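Local coordinates for protein fatty acyl CoA synthetase FADD13 (FATTY-ACYL-CoA SYNTHETASE) (PDB 3R44) that belongs to the ANL superfamily of AMP-binding enzymes and is named a fatty acyl-CoA synthetase, with a small C-terminal domain following the large N-terminal region, at residues 425-429 / 440-444; 457-463 / 488-494. All coordinates share one frame; numbering follows the deposited sequence.

Interaction 1 of 2, residues 425-429 / 440-444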
loop_
_atom_site.group_PDB
_atom_site.type_symbol
_atom_site.label_atom_id
_atom_site.label_comp_id
_atom_site.label_asym_id
_atom_site.label_seq_id
_atom_site.Cartn_x
_atom_site.Cartn_y
_atom_site.Cartn_z
ATOM N N PRO A 425 -13.508 16.757 -3.498
ATOM C CA PRO A 425 -14.418 16.553 -4.612
ATOM C C PRO A 425 -15.723 15.881 -4.227
ATOM O O PRO A 425 -16.743 16.240 -4.794
ATOM C CB PRO A 425 -13.625 15.615 -5.517
ATOM C CG PRO A 425 -12.264 16.044 -5.328
ATOM C CD PRO A 425 -12.179 16.230 -3.843
ATOM N N ALA A 426 -15.712 14.944 -3.272
ATOM C CA ALA A 426 -16.919 14.194 -2.903
ATOM C C ALA A 426 -17.985 15.115 -2.351
ATOM O O ALA A 426 -19.160 14.862 -2.523
ATOM C CB ALA A 426 -16.622 13.067 -1.860
ATOM N N GLU A 427 -17.560 16.210 -1.728
ATOM C CA GLU A 427 -18.494 17.169 -1.121
ATOM C C GLU A 427 -19.375 17.780 -2.220
ATOM O O GLU A 427 -20.589 17.937 -2.057
ATOM C CB GLU A 427 -17.718 18.271 -0.380
ATOM C CG GLU A 427 -16.687 17.745 0.630
ATOM C CD GLU A 427 -15.966 18.886 1.400
ATOM O OE1 GLU A 427 -16.641 19.485 2.284
ATOM O OE2 GLU A 427 -14.754 19.169 1.128
ATOM N N ILE A 428 -18.751 18.033 -3.361
ATOM C CA ILE A 428 -19.418 18.614 -4.530
ATOM C C ILE A 428 -20.133 17.498 -5.303
ATOM O O ILE A 428 -21.331 17.610 -5.643
ATOM C CB ILE A 428 -18.426 19.376 -5.425
ATOM C CG1 ILE A 428 -17.764 20.517 -4.633
ATOM C CG2 ILE A 428 -19.139 19.876 -6.694
ATOM C CD1 ILE A 428 -16.519 21.144 -5.348
ATOM N N GLU A 429 -19.420 16.417 -5.580
ATOM C CA GLU A 429 -20.038 15.314 -6.318
ATOM C C GLU A 429 -21.362 14.830 -5.697
ATOM O O GLU A 429 -22.359 14.594 -6.400
ATOM C CB GLU A 429 -19.068 14.153 -6.431
ATOM C CG GLU A 429 -17.880 14.397 -7.326
ATOM C CD GLU A 429 -16.732 13.452 -7.048
ATOM O OE1 GLU A 429 -16.858 12.646 -6.093
ATOM O OE2 GLU A 429 -15.711 13.483 -7.790
ATOM N N GLU A 440 -24.060 11.188 -13.921
ATOM C CA GLU A 440 -22.771 10.953 -13.305
ATOM C C GLU A 440 -22.058 12.288 -13.126
ATOM O O GLU A 440 -22.269 13.234 -13.902
ATOM C CB GLU A 440 -21.849 10.045 -14.154
ATOM C CG GLU A 440 -22.316 8.628 -14.530
ATOM C CD GLU A 440 -21.522 8.106 -15.734
ATOM O OE1 GLU A 440 -20.330 7.774 -15.580
ATOM O OE2 GLU A 440 -22.090 8.055 -16.835
ATOM N N VAL A 441 -21.196 12.344 -12.116
ATOM C CA VAL A 441 -20.352 13.545 -11.869
ATOM C C VAL A 441 -19.019 13.153 -11.265
ATOM O O VAL A 441 -18.947 12.264 -10.404
ATOM C CB VAL A 441 -21.062 14.613 -10.968
ATOM C CG1 VAL A 441 -21.425 14.048 -9.644
ATOM C CG2 VAL A 441 -20.174 15.862 -10.783
ATOM N N ALA A 442 -17.954 13.770 -11.735
ATOM C CA ALA A 442 -16.639 13.628 -11.111
ATOM C C ALA A 442 -16.088 15.000 -11.010
ATOM O O ALA A 442 -16.131 15.735 -11.993
ATOM C CB ALA A 442 -15.739 12.806 -11.982
ATOM N N VAL A 443 -15.456 15.330 -9.874
ATOM C CA VAL A 443 -14.850 16.645 -9.646
ATOM C C VAL A 443 -13.334 16.482 -9.519
ATOM O O VAL A 443 -12.860 15.573 -8.803
ATOM C CB VAL A 443 -15.443 17.356 -8.406
ATOM C CG1 VAL A 443 -14.617 18.633 -8.003
ATOM C CG2 VAL A 443 -16.929 17.722 -8.660
ATOM N N ILE A 444 -12.618 17.320 -10.255
ATOM C CA ILE A 444 -11.156 17.441 -10.189
ATOM C C ILE A 444 -10.712 18.889 -10.077
ATOM O O ILE A 444 -11.416 19.827 -10.475
ATOM C CB ILE A 444 -10.444 16.851 -11.430
ATOM C CG1 ILE A 444 -10.949 17.520 -12.711
ATOM C CG2 ILE A 444 -10.622 15.333 -11.456
ATOM C CD1 ILE A 444 -10.073 17.216 -13.981
#
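Glu429 reaches from helix 425-432 to the backbone of Val443 on the edge strand 438-448, where the helix covers one face of the three-stranded sheet of the C-terminal AMP-binding-enzyme domain. The axes of helix 425-429 and strand 440-444 run roughly antiparallel, at 149°, and approach to 7.5 Å. Glu429 can be followed outward: its CB meets Val441 CG1 at 4.0 Å, and its CG rests on Val443 CG2 at 3.7 Å. With CG anti to the carbonyl carbon (chi1 -69°) and the chain extended beyond, CD passes on toward Val443 N and OE2 arrives at the outer edge of the strand, beside Ala442 CA. There OE2 accepts the Val443 N-H through its anti lone pair, the one turned away from OE1, in a nearly straight bond of 2.8 Å (N-H...O angle 166°). OE2 also forms a salt bridge with Lys504, whose NZ is hydrogen-bonded to Val443 O too. Lysine and carboxylate thus bracket the peptide edge of Val443, and the positive charge probably helps to keep the carboxylate ionised. The apolar part of the contact centres on the buried Val443. Its CG2 lies 3.7 Å from Ile428 CG2, the two side chains crossing at about a right angle, while its CB faces Pro425 CB at 3.8 Å. One turn on from Pro425, Val441 CG1 comes within 3.4 Å of Glu429 O.

Interaction 2 of 2, residues 457-463 / 488-494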
loop_
_atom_site.group_PDB
_atom_site.type_symbol
_atom_site.label_atom_id
_atom_site.label_comp_id
_atom_site.label_asym_id
_atom_site.label_seq_id
_atom_site.Cartn_x
_atom_site.Cartn_y
_atom_site.Cartn_z
ATOM N N ALA A 457 -16.346 20.513 -12.078
ATOM C CA ALA A 457 -17.275 19.362 -12.135
ATOM C C ALA A 457 -17.450 18.867 -13.542
ATOM O O ALA A 457 -17.941 19.595 -14.406
ATOM C CB ALA A 457 -18.639 19.802 -11.531
ATOM N N ILE A 458 -17.073 17.616 -13.782
ATOM C CA ILE A 458 -17.276 16.954 -15.064
ATOM C C ILE A 458 -18.587 16.151 -14.954
ATOM O O ILE A 458 -18.732 15.240 -14.111
ATOM C CB ILE A 458 -16.076 16.090 -15.453
ATOM C CG1 ILE A 458 -14.790 16.963 -15.514
ATOM C CG2 ILE A 458 -16.329 15.562 -16.833
ATOM C CD1 ILE A 458 -14.059 17.004 -14.335
ATOM N N VAL A 459 -19.558 16.524 -15.754
ATOM C CA VAL A 459 -20.921 16.080 -15.520
ATOM C C VAL A 459 -21.412 15.372 -16.755
ATOM O O VAL A 459 -21.275 15.908 -17.863
ATOM C CB VAL A 459 -21.841 17.273 -15.205
ATOM C CG1 VAL A 459 -23.266 16.759 -15.124
ATOM C CG2 VAL A 459 -21.386 17.968 -13.857
ATOM N N VAL A 460 -21.995 14.198 -16.587
ATOM C CA VAL A 460 -22.735 13.532 -17.646
ATOM C C VAL A 460 -24.202 13.736 -17.334
ATOM O O VAL A 460 -24.691 13.369 -16.239
ATOM C CB VAL A 460 -22.369 12.011 -17.736
ATOM C CG1 VAL A 460 -23.145 11.304 -18.850
ATOM C CG2 VAL A 460 -20.871 11.814 -17.839
ATOM N N ALA A 461 -24.922 14.389 -18.247
ATOM C CA ALA A 461 -26.312 14.760 -17.990
ATOM C C ALA A 461 -27.095 14.859 -19.272
ATOM O O ALA A 461 -26.507 14.919 -20.378
ATOM C CB ALA A 461 -26.398 16.089 -17.264
ATOM N N ASP A 462 -28.418 14.879 -19.096
ATOM C CA ASP A 462 -29.343 15.281 -20.148
ATOM C C ASP A 462 -29.254 16.776 -20.341
ATOM O O ASP A 462 -29.897 17.530 -19.642
ATOM C CB ASP A 462 -30.766 14.885 -19.772
ATOM C CG ASP A 462 -31.775 15.246 -20.834
ATOM O OD1 ASP A 462 -31.413 15.895 -21.866
ATOM O OD2 ASP A 462 -32.934 14.818 -20.639
ATOM N N GLN A 463 -28.430 17.206 -21.291
ATOM C CA GLN A 463 -28.224 18.639 -21.502
ATOM C C GLN A 463 -29.428 19.392 -22.001
ATOM O O GLN A 463 -29.420 20.625 -21.973
ATOM C CB GLN A 463 -27.032 18.888 -22.415
ATOM C CG GLN A 463 -25.748 18.413 -21.749
ATOM C CD GLN A 463 -24.466 18.659 -22.580
ATOM O OE1 GLN A 463 -23.737 17.732 -22.898
ATOM N NE2 GLN A 463 -24.222 19.892 -22.928
ATOM N N VAL A 488 -18.158 24.068 -14.720
ATOM C CA VAL A 488 -18.915 22.859 -14.931
ATOM C C VAL A 488 -18.685 22.446 -16.402
ATOM O O VAL A 488 -18.873 23.256 -17.350
ATOM C CB VAL A 488 -20.437 23.070 -14.651
ATOM C CG1 VAL A 488 -21.216 21.855 -15.112
ATOM C CG2 VAL A 488 -20.700 23.374 -13.142
ATOM N N ILE A 489 -18.310 21.199 -16.613
ATOM C CA ILE A 489 -17.965 20.699 -17.947
ATOM C C ILE A 489 -18.875 19.517 -18.229
ATOM O O ILE A 489 -18.790 18.544 -17.536
ATOM C CB ILE A 489 -16.494 20.235 -18.020
ATOM C CG1 ILE A 489 -15.564 21.443 -17.913
ATOM C CG2 ILE A 489 -16.202 19.405 -19.284
ATOM C CD1 ILE A 489 -14.128 21.060 -17.649
ATOM N N PHE A 490 -19.742 19.622 -19.232
ATOM C CA PHE A 490 -20.552 18.491 -19.636
ATOM C C PHE A 490 -19.689 17.581 -20.498
ATOM O O PHE A 490 -18.885 18.048 -21.310
ATOM C CB PHE A 490 -21.800 18.952 -20.365
ATOM C CG PHE A 490 -22.796 19.646 -19.483
ATOM C CD1 PHE A 490 -23.483 18.930 -18.513
ATOM C CD2 PHE A 490 -23.053 21.005 -19.620
ATOM C CE1 PHE A 490 -24.402 19.568 -17.681
ATOM C CE2 PHE A 490 -24.004 21.656 -18.789
ATOM C CZ PHE A 490 -24.660 20.923 -17.822
ATOM N N ALA A 491 -19.832 16.282 -20.287
ATOM C CA ALA A 491 -19.115 15.270 -21.080
ATOM C C ALA A 491 -20.099 14.235 -21.494
ATOM O O ALA A 491 -21.095 13.984 -20.781
ATOM C CB ALA A 491 -18.002 14.602 -20.220
ATOM N N GLU A 492 -19.798 13.534 -22.584
ATOM C CA GLU A 492 -20.610 12.393 -22.935
ATOM C C GLU A 492 -20.267 11.187 -22.049
ATOM O O GLU A 492 -21.078 10.310 -21.921
ATOM C CB GLU A 492 -20.422 12.026 -24.432
ATOM C CG GLU A 492 -20.974 13.070 -25.357
ATOM C CD GLU A 492 -22.498 13.271 -25.231
ATOM O OE1 GLU A 492 -23.221 12.247 -25.087
ATOM O OE2 GLU A 492 -22.952 14.458 -25.256
ATOM N N ALA A 493 -19.048 11.149 -21.501
ATOM C CA ALA A 493 -18.536 10.036 -20.721
ATOM C C ALA A 493 -17.387 10.490 -19.845
ATOM O O ALA A 493 -16.602 11.358 -20.232
ATOM C CB ALA A 493 -18.041 8.875 -21.623
ATOM N N ILE A 494 -17.299 9.838 -18.695
ATOM C CA ILE A 494 -16.221 9.953 -17.747
ATOM C C ILE A 494 -15.343 8.688 -17.848
ATOM O O ILE A 494 -15.858 7.586 -18.020
ATOM C CB ILE A 494 -16.825 10.119 -16.330
ATOM C CG1 ILE A 494 -17.416 11.530 -16.236
ATOM C CG2 ILE A 494 -15.788 9.893 -15.232
ATOM C CD1 ILE A 494 -18.446 11.622 -15.068
HETATM O O HOH W 1 -23.668 15.080 -20.797
HETATM O O HOH W 2 -24.642 15.157 -23.106
#
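The two parallel strands of a beta-alpha-beta unit meet here: Ala457, Ile458 and Val459 on strand 454-461 pair with Val488, Ile489 and Phe490 on strand 487-490, after a crossover through helix 468-478. Three backbone bonds zip them together. Ile489 N donates to Ala457 O, Val459 N to Ile489 O, and Ala491 N to Val459 O, each 2.8 Å long; the last donor is tilted 29° from the carbonyl plane. CA-H...O contacts flank them, such as Phe490 CA to Val459 O at 3.2 Å. Within the C-terminal domain, strand 454-461 is the middle of three, with 438-448 beyond it, and 487-490 forms an edge. On the face that carries Val459 and Phe490, these side chains lie side by side and point the same way, Val459 CG1 4.0 Å from Phe490 CE1. Gln463, swung back from the loop after the strand, covers one face of that ring: its CG makes a CH-pi contact 4.1 Å from the Phe490 centroid, and its amide lies nearly parallel to the ring, the planes 16° apart. The amide is shifted toward Phe490 CB, where OE1 comes closest. On the other face of the sheet Ile458 CG2 packs against Ala491 CB. Farther along, Val460 CG2 meets Ile494 CD1 at 3.7 Å, as residues 491-494 cross the Ile458 side of the strand toward Glu440 of strand 438-448. Two waters bridge the segments: one accepts from Ala461 N and binds Ala491 O, and another links Gln463 OE1 with Glu492 OE2.

Read from the N terminus, interaction 1 closes first, a short loop of ten residues that brings strand 438-448 back against helix 425-432. The chain then turns into the antiparallel strand 454-461, and interaction 2 closes a longer loop through helix 468-478, bringing strand 487-490 alongside. The two loops follow in series, neither nested nor crossing. They join through the sheet: Ala442 O with Ile458 N and Glu440 O with Val460 N are probable hydrogen bonds, and Ile444 CG1 packs on Ile458 CD1. Helix 425-432 reaches both, since its Ile432 touches Ala457 and Val459; helix 504-511 touches Ala442 and Ile444 as well as Ile458, Ile489 and Ala491.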